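Long-range contacts in putative endo-1,4-beta-xylanase (Bacteroides thetaiotaomicron VPI-5482, PDB 5MSX), which probably hydrolyses glycosidic bonds as a family 43 glycoside hydrolase, consistent with an arabinofuranosidase-type role in the breakdown of plant pectin: residues Ile106-Met114 with Pro150-Phe158; Thr81-Glu89 with Gly124-Phe135. One frame throughout, in Å; residues are numbered along the deposited sequence.

In this family 43 propeller, interaction 1 joins two successive sheets and interaction 2 packs a loop on the first of them. Their centres lie about 14 Å apart, on the same side of the chain's centre and inside the family 43 catalytic region. Their segments alternate along the chain: 81-89, 106-114, 124-135, 150-158. Both reach one antiparallel sheet, in which strands 113-119 and 127-128 are neighbours. In interaction 2 the loop 81-89 packs on strand 127-128 and the loop after it, whereas interaction 1 leads to the next sheet, entered by strand 156-159, close to the predicted catalytic centre. Ile110 of strand 109-110 packs on Phe83, Ala86, Glu89 and Phe135, tying the two contacts together.

Interaction 1 (Ile106-Met114 with Pro150-Phe158); sequences IYPTINGYM and PGGIDAEIF
Tyr107 and Ile157 meet where two successive blades of the five-bladed beta-propeller of family 43 come together, the hairpin of strands 109-110 and 113-119 on one side and the start of strand 156-159 on the other. The apolar contacts begin here: Ile157 CD1 sits over one face of the Tyr107 ring, 3.7 Å from its centroid, a CH-pi contact, while Ile157 CG1 lies by Tyr107 CD1 and CE1. The phenol oxygen is held by Met181 O. Tyr107 CB touches Ala155 CB at 3.8 Å, and Met114 SD approaches the same methyl at 3.8 Å. With its chain bent at the last torsion (chi3 -56°), Met114 turns CE back toward the carbonyl of Gly152. At the hairpin end, a type I' turn from Ile110 to Tyr113, the edge of the Tyr113 ring faces Pro150 O in its plane, CD2 standing 3.6 Å from that oxygen.

Direct polar contact is sparse. Asp154 N donates to Thr109 OG1 across 3.3 Å, fairly straight at 161°, while the Thr109 methyl CG2 rests on Ile153 CG2. Asp154 is predicted to tune the acidity of the proton donor Glu200 and to orient it; its CB points away from the hairpin, the side chain touches Glu200 and His260, and OD2 accepts from Gly201 N. The threonine thus holds, by one rather long bond, the backbone of a residue whose carboxylate is predicted to act at the active site.

Water carries the remaining polar traffic. One molecule joins Gly112 O to Gly152 N, and another accepts from Met114 N and lies within hydrogen-bonding reach of Pro150 O and Gly152 O. A third accepts from both Thr109 OG1 and Ala155 N and donates to Tyr107 O at 2.8 Å.

Interaction 2 (Thr81-Glu89 with Gly124-Phe135); sequences TYFPSAAKE and GPFKLARGKDEF. With EDO (1,2-ethanediol), chain Q.
The Phe83 ring is covered on both faces, by Phe126 CB on one, 4.2 Å from the centroid in a CH-pi contact, and by the methyl of Ala86 on the other, with Asp133 OD1 near its plane at the edge. The contact lies in one blade of the family 43 beta-propeller, where the loop before strand 91-92 packs on strand 127-128 and the loop after it. With CG anti to the backbone N (chi1 -157°), Phe83 swings its ring toward that strand. Phe135 brings CZ to Phe83 CZ, the two side chains crossing at about a right angle, and receives Ser85 OG at its own ring edge. The Glu89 carboxylate, its plane 17° from that of this ring, touches Phe135 CB through CD, and its OE1 is bonded to Asn111. The rings of Tyr82 and Phe126 meet obliquely, CD1 to CD1 at 3.5 Å.

Beside them, Phe126 N donates to Tyr82 O at 2.8 Å, in the carbonyl plane and almost straight (169°). Gly124 CA lies close to Tyr82 O, and a CB there would collide with that oxygen.

Asp133 gathers the polar groups. Ser85 OG, 2.8 Å away, and Leu128 N, 2.9 Å away, reach its OD1 from opposite faces of the carboxylate. An alanine in place of Asp133 would remove both acceptor oxygens and is likely to leave the Ser85 hydroxyl free to turn and the Leu128 N-H without its mate. The other oxygen, OD2, accepts at 2.6 Å from a water that also links Ser85 N with Phe126 O.

Interaction 1 (Ile106-Met114 with Pro150-Phe158)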
loop_
_atom_site.group_PDB
_atom_site.type_symbol
_atom_site.label_atom_id
_atom_site.label_comp_id
_atom_site.label_asym_id
_atom_site.label_seq_id
_atom_site.Cartn_x
_atom_site.Cartn_y
_atom_site.Cartn_z
ATOM N N ILE C 106 -12.056 4.649 4.443
ATOM C CA ILE C 106 -12.979 5.690 4.820
ATOM C C ILE C 106 -12.676 6.102 6.249
ATOM O O ILE C 106 -12.183 5.293 7.042
ATOM C CB ILE C 106 -14.436 5.230 4.578
ATOM C CG1 ILE C 106 -15.377 6.439 4.449
ATOM C CG2 ILE C 106 -14.878 4.224 5.641
ATOM C CD1 ILE C 106 -16.674 6.095 3.753
ATOM N N TYR C 107 -12.896 7.377 6.563
ATOM C CA TYR C 107 -12.472 7.951 7.828
ATOM C C TYR C 107 -13.637 8.697 8.548
ATOM O O TYR C 107 -13.689 9.932 8.565
ATOM C CB TYR C 107 -11.278 8.849 7.608
ATOM C CG TYR C 107 -10.132 8.185 6.865
ATOM C CD1 TYR C 107 -10.173 8.029 5.486
ATOM C CD2 TYR C 107 -9.011 7.701 7.539
ATOM C CE1 TYR C 107 -9.139 7.424 4.792
ATOM C CE2 TYR C 107 -7.956 7.098 6.849
ATOM C CZ TYR C 107 -8.034 6.970 5.470
ATOM O OH TYR C 107 -7.043 6.381 4.740
ATOM N N PRO C 108 -14.564 7.938 9.147
ATOM C CA PRO C 108 -15.713 8.562 9.813
ATOM C C PRO C 108 -15.439 8.981 11.244
ATOM O O PRO C 108 -14.381 8.665 11.814
ATOM C CB PRO C 108 -16.781 7.485 9.710
ATOM C CG PRO C 108 -16.006 6.217 9.786
ATOM C CD PRO C 108 -14.741 6.477 9.025
ATOM N N THR C 109 -16.369 9.755 11.809
ATOM C CA THR C 109 -16.271 10.200 13.196
ATOM C C THR C 109 -17.274 9.397 14.015
ATOM O O THR C 109 -18.478 9.565 13.865
ATOM C CB THR C 109 -16.478 11.698 13.296
ATOM O OG1 THR C 109 -15.445 12.332 12.543
ATOM C CG2 THR C 109 -16.426 12.201 14.745
ATOM N N ILE C 110 -16.755 8.481 14.839
ATOM C CA ILE C 110 -17.598 7.476 15.510
ATOM C C ILE C 110 -17.547 7.748 17.003
ATOM O O ILE C 110 -16.466 7.812 17.604
ATOM C CB ILE C 110 -17.198 6.037 15.128
ATOM C CG1 ILE C 110 -17.125 5.905 13.597
ATOM C CG2 ILE C 110 -18.201 5.026 15.678
ATOM C CD1 ILE C 110 -16.975 4.491 13.040
ATOM N N ASN C 111 -18.731 7.996 17.569
ATOM C CA ASN C 111 -18.891 8.467 18.956
ATOM C C ASN C 111 -17.957 9.611 19.281
ATOM O O ASN C 111 -17.302 9.602 20.308
ATOM C CB ASN C 111 -18.739 7.298 19.941
ATOM C CG ASN C 111 -19.733 6.196 19.657
ATOM O OD1 ASN C 111 -20.903 6.455 19.387
ATOM N ND2 ASN C 111 -19.276 4.967 19.676
ATOM N N GLY C 112 -17.888 10.592 18.373
ATOM C CA GLY C 112 -17.037 11.780 18.549
ATOM C C GLY C 112 -15.582 11.728 18.086
ATOM O O GLY C 112 -14.854 12.727 18.202
ATOM N N TYR C 113 -15.130 10.593 17.559
ATOM C CA TYR C 113 -13.692 10.415 17.283
ATOM C C TYR C 113 -13.448 9.780 15.924
ATOM O O TYR C 113 -14.196 8.917 15.499
ATOM C CB TYR C 113 -13.008 9.589 18.401
ATOM C CG TYR C 113 -12.937 10.323 19.712
ATOM C CD1 TYR C 113 -13.989 10.291 20.607
ATOM C CD2 TYR C 113 -11.819 11.065 20.050
ATOM C CE1 TYR C 113 -13.920 10.978 21.815
ATOM C CE2 TYR C 113 -11.741 11.743 21.248
ATOM C CZ TYR C 113 -12.798 11.696 22.117
ATOM O OH TYR C 113 -12.721 12.398 23.284
ATOM N N MET C 114 -12.385 10.223 15.255
ATOM C CA MET C 114 -12.066 9.720 13.925
ATOM C C MET C 114 -11.381 8.354 14.002
ATOM O O MET C 114 -10.491 8.184 14.835
ATOM C CB MET C 114 -11.171 10.712 13.207
ATOM C CG MET C 114 -11.893 12.037 12.941
ATOM S SD MET C 114 -10.834 13.256 12.177
ATOM C CE MET C 114 -9.460 13.379 13.338
ATOM N N PRO C 150 -6.701 12.254 21.460
ATOM C CA PRO C 150 -6.881 12.045 20.039
ATOM C C PRO C 150 -8.161 12.723 19.463
ATOM O O PRO C 150 -8.750 12.216 18.496
ATOM C CB PRO C 150 -7.020 10.517 19.965
ATOM C CG PRO C 150 -7.784 10.163 21.201
ATOM C CD PRO C 150 -7.437 11.218 22.221
ATOM N N GLY C 151 -8.573 13.844 20.060
ATOM C CA GLY C 151 -9.813 14.507 19.698
ATOM C C GLY C 151 -9.686 15.213 18.356
ATOM O O GLY C 151 -8.640 15.722 18.010
ATOM N N GLY C 152 -10.790 15.248 17.625
ATOM C CA GLY C 152 -10.871 15.925 16.321
ATOM C C GLY C 152 -11.962 15.250 15.521
ATOM O O GLY C 152 -12.264 14.091 15.751
ATOM N N ILE C 153 -12.571 15.984 14.596
ATOM C CA ILE C 153 -13.670 15.454 13.802
ATOM C C ILE C 153 -13.559 15.855 12.320
ATOM O O ILE C 153 -12.769 16.725 11.959
ATOM C CB ILE C 153 -15.024 16.005 14.318
ATOM C CG1 ILE C 153 -15.070 17.532 14.143
ATOM C CG2 ILE C 153 -15.229 15.631 15.791
ATOM C CD1 ILE C 153 -16.398 18.140 14.512
ATOM N N ASP C 154 -14.428 15.252 11.501
ATOM C CA ASP C 154 -14.663 15.682 10.121
ATOM C C ASP C 154 -13.454 15.472 9.222
ATOM O O ASP C 154 -12.948 16.435 8.655
ATOM C CB ASP C 154 -15.086 17.174 10.061
ATOM C CG ASP C 154 -16.419 17.447 10.741
ATOM O OD1 ASP C 154 -17.065 16.489 11.205
ATOM O OD2 ASP C 154 -16.854 18.637 10.722
ATOM N N ALA C 155 -12.996 14.224 9.092
ATOM C CA ALA C 155 -11.805 13.939 8.263
ATOM C C ALA C 155 -12.090 14.139 6.775
ATOM O O ALA C 155 -13.165 13.806 6.288
ATOM C CB ALA C 155 -11.289 12.539 8.476
ATOM N N GLU C 156 -11.086 14.658 6.088
ATOM C CA GLU C 156 -11.081 14.837 4.627
ATOM C C GLU C 156 -9.697 14.384 4.115
ATOM O O GLU C 156 -8.659 14.841 4.628
ATOM C CB GLU C 156 -11.333 16.320 4.339
ATOM C CG GLU C 156 -11.124 16.819 2.922
ATOM C CD GLU C 156 -12.264 16.453 1.973
ATOM O OE1 GLU C 156 -13.069 15.550 2.347
ATOM O OE2 GLU C 156 -12.320 17.068 0.853
ATOM N N ILE C 157 -9.688 13.493 3.113
ATOM C CA ILE C 157 -8.444 12.908 2.584
ATOM C C ILE C 157 -8.078 13.487 1.219
ATOM O O ILE C 157 -8.955 13.698 0.376
ATOM C CB ILE C 157 -8.576 11.380 2.503
ATOM C CG1 ILE C 157 -9.040 10.802 3.852
ATOM C CG2 ILE C 157 -7.271 10.696 2.090
ATOM C CD1 ILE C 157 -8.049 10.899 5.000
ATOM N N PHE C 158 -6.798 13.791 1.018
ATOM C CA PHE C 158 -6.293 14.173 -0.296
ATOM C C PHE C 158 -5.054 13.339 -0.679
ATOM O O PHE C 158 -4.135 13.186 0.135
ATOM C CB PHE C 158 -5.927 15.639 -0.317
ATOM C CG PHE C 158 -5.342 16.093 -1.630
ATOM C CD1 PHE C 158 -6.144 16.151 -2.782
ATOM C CD2 PHE C 158 -3.993 16.448 -1.729
ATOM C CE1 PHE C 158 -5.608 16.577 -3.990
ATOM C CE2 PHE C 158 -3.444 16.864 -2.947
ATOM C CZ PHE C 158 -4.254 16.924 -4.077
HETATM O O HOH W 1 -14.782 12.103 10.014
HETATM O O HOH W 2 -13.162 14.386 18.853
HETATM O O HOH W 3 -10.688 12.196 16.648
HETATM O O HOH W 4 -8.810 9.988 15.897
#

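Interaction 2 (Thr81-Glu89 with Gly124-Phe135)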
loop_
_atom_site.group_PDB
_atom_site.type_symbol
_atom_site.label_atom_id
_atom_site.label_comp_id
_atom_site.label_asym_id
_atom_site.label_seq_id
_atom_site.Cartn_x
_atom_site.Cartn_y
_atom_site.Cartn_z
ATOM N N THR C 81 -26.256 -1.602 6.049
ATOM C CA THR C 81 -25.110 -0.802 6.412
ATOM C C THR C 81 -23.898 -1.295 5.625
ATOM O O THR C 81 -23.901 -2.423 5.120
ATOM C CB THR C 81 -24.828 -0.804 7.924
ATOM O OG1 THR C 81 -23.642 -0.044 8.195
ATOM C CG2 THR C 81 -24.663 -2.241 8.501
ATOM N N TYR C 82 -22.895 -0.421 5.487
ATOM C CA TYR C 82 -21.612 -0.753 4.850
ATOM C C TYR C 82 -20.535 -0.964 5.914
ATOM O O TYR C 82 -19.411 -1.288 5.576
ATOM C CB TYR C 82 -21.179 0.334 3.805
ATOM C CG TYR C 82 -20.920 1.729 4.374
ATOM C CD1 TYR C 82 -19.686 2.075 4.924
ATOM C CD2 TYR C 82 -21.915 2.699 4.368
ATOM C CE1 TYR C 82 -19.451 3.350 5.435
ATOM C CE2 TYR C 82 -21.689 3.968 4.868
ATOM C CZ TYR C 82 -20.460 4.300 5.397
ATOM O OH TYR C 82 -20.270 5.555 5.911
ATOM N N PHE C 83 -20.880 -0.790 7.191
ATOM C CA PHE C 83 -19.912 -0.818 8.282
ATOM C C PHE C 83 -20.540 -1.550 9.479
ATOM O O PHE C 83 -20.899 -0.909 10.479
ATOM C CB PHE C 83 -19.547 0.626 8.637
ATOM C CG PHE C 83 -18.221 0.815 9.324
ATOM C CD1 PHE C 83 -17.647 -0.154 10.158
ATOM C CD2 PHE C 83 -17.586 2.042 9.213
ATOM C CE1 PHE C 83 -16.441 0.096 10.808
ATOM C CE2 PHE C 83 -16.389 2.300 9.859
ATOM C CZ PHE C 83 -15.816 1.326 10.669
ATOM N N PRO C 84 -20.638 -2.904 9.398
ATOM C CA PRO C 84 -21.319 -3.704 10.438
ATOM C C PRO C 84 -20.921 -3.410 11.872
ATOM O O PRO C 84 -21.792 -3.163 12.692
ATOM C CB PRO C 84 -20.992 -5.142 10.029
ATOM C CG PRO C 84 -20.951 -5.061 8.541
ATOM C CD PRO C 84 -20.188 -3.772 8.292
ATOM N N SER C 85 -19.636 -3.345 12.173
ATOM C CA SER C 85 -19.235 -3.084 13.550
ATOM C C SER C 85 -19.699 -1.729 14.125
ATOM O O SER C 85 -19.816 -1.585 15.344
ATOM C CB SER C 85 -17.723 -3.264 13.739
ATOM O OG SER C 85 -16.972 -2.126 13.342
ATOM N N ALA C 86 -19.957 -0.737 13.273
ATOM C CA ALA C 86 -20.296 0.598 13.753
ATOM C C ALA C 86 -21.771 0.912 13.621
ATOM O O ALA C 86 -22.175 2.032 13.927
ATOM C CB ALA C 86 -19.477 1.644 13.002
ATOM N N ALA C 87 -22.568 -0.065 13.202
ATOM C CA ALA C 87 -23.969 0.128 12.826
ATOM C C ALA C 87 -24.929 0.683 13.914
ATOM O O ALA C 87 -25.982 1.180 13.594
ATOM C CB ALA C 87 -24.533 -1.164 12.267
ATOM N N LYS C 88 -24.568 0.582 15.178
ATOM C CA LYS C 88 -25.377 1.123 16.255
ATOM C C LYS C 88 -24.612 2.168 17.048
ATOM O O LYS C 88 -25.050 2.593 18.111
ATOM C CB LYS C 88 -25.841 -0.030 17.142
ATOM C CG LYS C 88 -26.400 -1.199 16.323
ATOM C CD LYS C 88 -27.391 -2.016 17.121
ATOM C CE LYS C 88 -27.595 -3.399 16.520
ATOM N NZ LYS C 88 -28.436 -4.252 17.412
ATOM N N GLU C 89 -23.494 2.637 16.507
ATOM C CA GLU C 89 -22.757 3.713 17.136
ATOM C C GLU C 89 -23.278 5.002 16.560
ATOM O O GLU C 89 -23.942 4.978 15.537
ATOM C CB GLU C 89 -21.249 3.584 16.850
ATOM C CG GLU C 89 -20.687 2.187 17.112
ATOM C CD GLU C 89 -21.051 1.659 18.486
ATOM O OE1 GLU C 89 -20.787 2.372 19.474
ATOM O OE2 GLU C 89 -21.608 0.543 18.562
ATOM N N GLY C 124 -18.634 -1.869 1.226
ATOM C CA GLY C 124 -18.214 -2.580 2.418
ATOM C C GLY C 124 -18.282 -4.084 2.183
ATOM O O GLY C 124 -18.465 -4.510 1.045
ATOM N N PRO C 125 -18.193 -4.904 3.233
ATOM C CA PRO C 125 -18.178 -4.447 4.622
ATOM C C PRO C 125 -16.862 -3.791 4.993
ATOM O O PRO C 125 -15.809 -4.341 4.707
ATOM C CB PRO C 125 -18.360 -5.746 5.423
ATOM C CG PRO C 125 -17.878 -6.818 4.503
ATOM C CD PRO C 125 -18.309 -6.371 3.145
ATOM N N PHE C 126 -16.941 -2.617 5.605
ATOM C CA PHE C 126 -15.787 -1.953 6.121
ATOM C C PHE C 126 -15.485 -2.507 7.495
ATOM O O PHE C 126 -16.396 -2.991 8.174
ATOM C CB PHE C 126 -16.013 -0.438 6.171
ATOM C CG PHE C 126 -15.832 0.243 4.848
ATOM C CD1 PHE C 126 -16.860 0.276 3.919
ATOM C CD2 PHE C 126 -14.619 0.840 4.522
ATOM C CE1 PHE C 126 -16.692 0.895 2.688
ATOM C CE2 PHE C 126 -14.447 1.487 3.296
ATOM C CZ PHE C 126 -15.477 1.504 2.379
ATOM N N LYS C 127 -14.206 -2.460 7.885
ATOM C CA LYS C 127 -13.775 -2.821 9.236
ATOM C C LYS C 127 -12.774 -1.822 9.711
ATOM O O LYS C 127 -12.086 -1.216 8.896
ATOM C CB LYS C 127 -13.064 -4.182 9.250
ATOM C CG LYS C 127 -13.913 -5.380 8.919
ATOM C CD LYS C 127 -13.096 -6.654 9.110
ATOM C CE LYS C 127 -13.448 -7.690 8.055
ATOM N NZ LYS C 127 -14.899 -8.053 8.074
ATOM N N LEU C 128 -12.629 -1.666 11.016
ATOM C CA LEU C 128 -11.513 -0.864 11.526
ATOM C C LEU C 128 -10.198 -1.409 10.936
ATOM O O LEU C 128 -10.021 -2.622 10.813
ATOM C CB LEU C 128 -11.463 -0.864 13.040
ATOM C CG LEU C 128 -12.494 0.001 13.762
ATOM C CD1 LEU C 128 -12.270 -0.063 15.258
ATOM C CD2 LEU C 128 -12.403 1.442 13.285
ATOM N N ALA C 129 -9.331 -0.492 10.512
ATOM C CA ALA C 129 -8.091 -0.832 9.815
ATOM C C ALA C 129 -6.973 -1.209 10.782
ATOM O O ALA C 129 -6.061 -1.936 10.406
ATOM C CB ALA C 129 -7.658 0.320 8.937
ATOM N N ARG C 130 -7.055 -0.676 12.002
ATOM C CA ARG C 130 -6.168 -0.980 13.113
ATOM C C ARG C 130 -6.971 -1.575 14.259
ATOM O O ARG C 130 -8.130 -1.209 14.449
ATOM C CB ARG C 130 -5.531 0.302 13.655
ATOM C CG ARG C 130 -4.447 0.842 12.777
ATOM C CD ARG C 130 -3.424 1.657 13.544
ATOM N NE ARG C 130 -3.559 3.064 13.226
ATOM C CZ ARG C 130 -4.269 3.948 13.909
ATOM N NH1 ARG C 130 -4.938 3.603 15.010
ATOM N NH2 ARG C 130 -4.299 5.204 13.482
ATOM N N GLY C 131 -6.344 -2.481 15.020
ATOM C CA GLY C 131 -6.905 -2.978 16.288
ATOM C C GLY C 131 -8.039 -3.941 16.042
ATOM O O GLY C 131 -8.270 -4.350 14.899
ATOM N N LYS C 132 -8.755 -4.307 17.109
ATOM C CA LYS C 132 -9.933 -5.169 16.982
ATOM C C LYS C 132 -11.097 -4.377 16.373
ATOM O O LYS C 132 -11.310 -3.201 16.725
ATOM C CB LYS C 132 -10.328 -5.746 18.343
ATOM N N ASP C 133 -11.831 -5.008 15.457
ATOM C CA ASP C 133 -13.030 -4.397 14.872
ATOM C C ASP C 133 -14.234 -4.236 15.852
ATOM O O ASP C 133 -15.258 -4.894 15.706
ATOM C CB ASP C 133 -13.481 -5.158 13.610
ATOM C CG ASP C 133 -14.487 -4.351 12.771
ATOM O OD1 ASP C 133 -14.452 -3.095 12.811
ATOM O OD2 ASP C 133 -15.320 -4.955 12.079
ATOM N N GLU C 134 -14.118 -3.335 16.822
ATOM C CA GLU C 134 -15.195 -3.110 17.796
ATOM C C GLU C 134 -15.076 -1.744 18.433
ATOM O O GLU C 134 -13.989 -1.156 18.448
ATOM C CB GLU C 134 -15.173 -4.184 18.885
ATOM C CG GLU C 134 -13.852 -4.287 19.610
ATOM C CD GLU C 134 -13.899 -5.263 20.773
ATOM O OE1 GLU C 134 -14.260 -6.445 20.559
ATOM O OE2 GLU C 134 -13.560 -4.844 21.904
ATOM N N PHE C 135 -16.196 -1.266 18.982
ATOM C CA PHE C 135 -16.281 0.077 19.549
ATOM C C PHE C 135 -16.736 0.051 20.987
ATOM O O PHE C 135 -17.540 -0.777 21.360
ATOM C CB PHE C 135 -17.247 0.952 18.727
ATOM C CG PHE C 135 -16.764 1.192 17.330
ATOM C CD1 PHE C 135 -15.800 2.167 17.076
ATOM C CD2 PHE C 135 -17.222 0.421 16.284
ATOM C CE1 PHE C 135 -15.334 2.384 15.784
ATOM C CE2 PHE C 135 -16.743 0.621 14.990
ATOM C CZ PHE C 135 -15.797 1.606 14.750
HETATM C C1 EDO Q . -2.885 -3.056 15.266
HETATM O O1 EDO Q . -3.635 -3.495 14.122
HETATM C C2 EDO Q . -2.762 -4.202 16.268
HETATM O O2 EDO Q . -4.031 -4.638 16.784
HETATM O O HOH W 5 -17.274 -4.036 10.569
#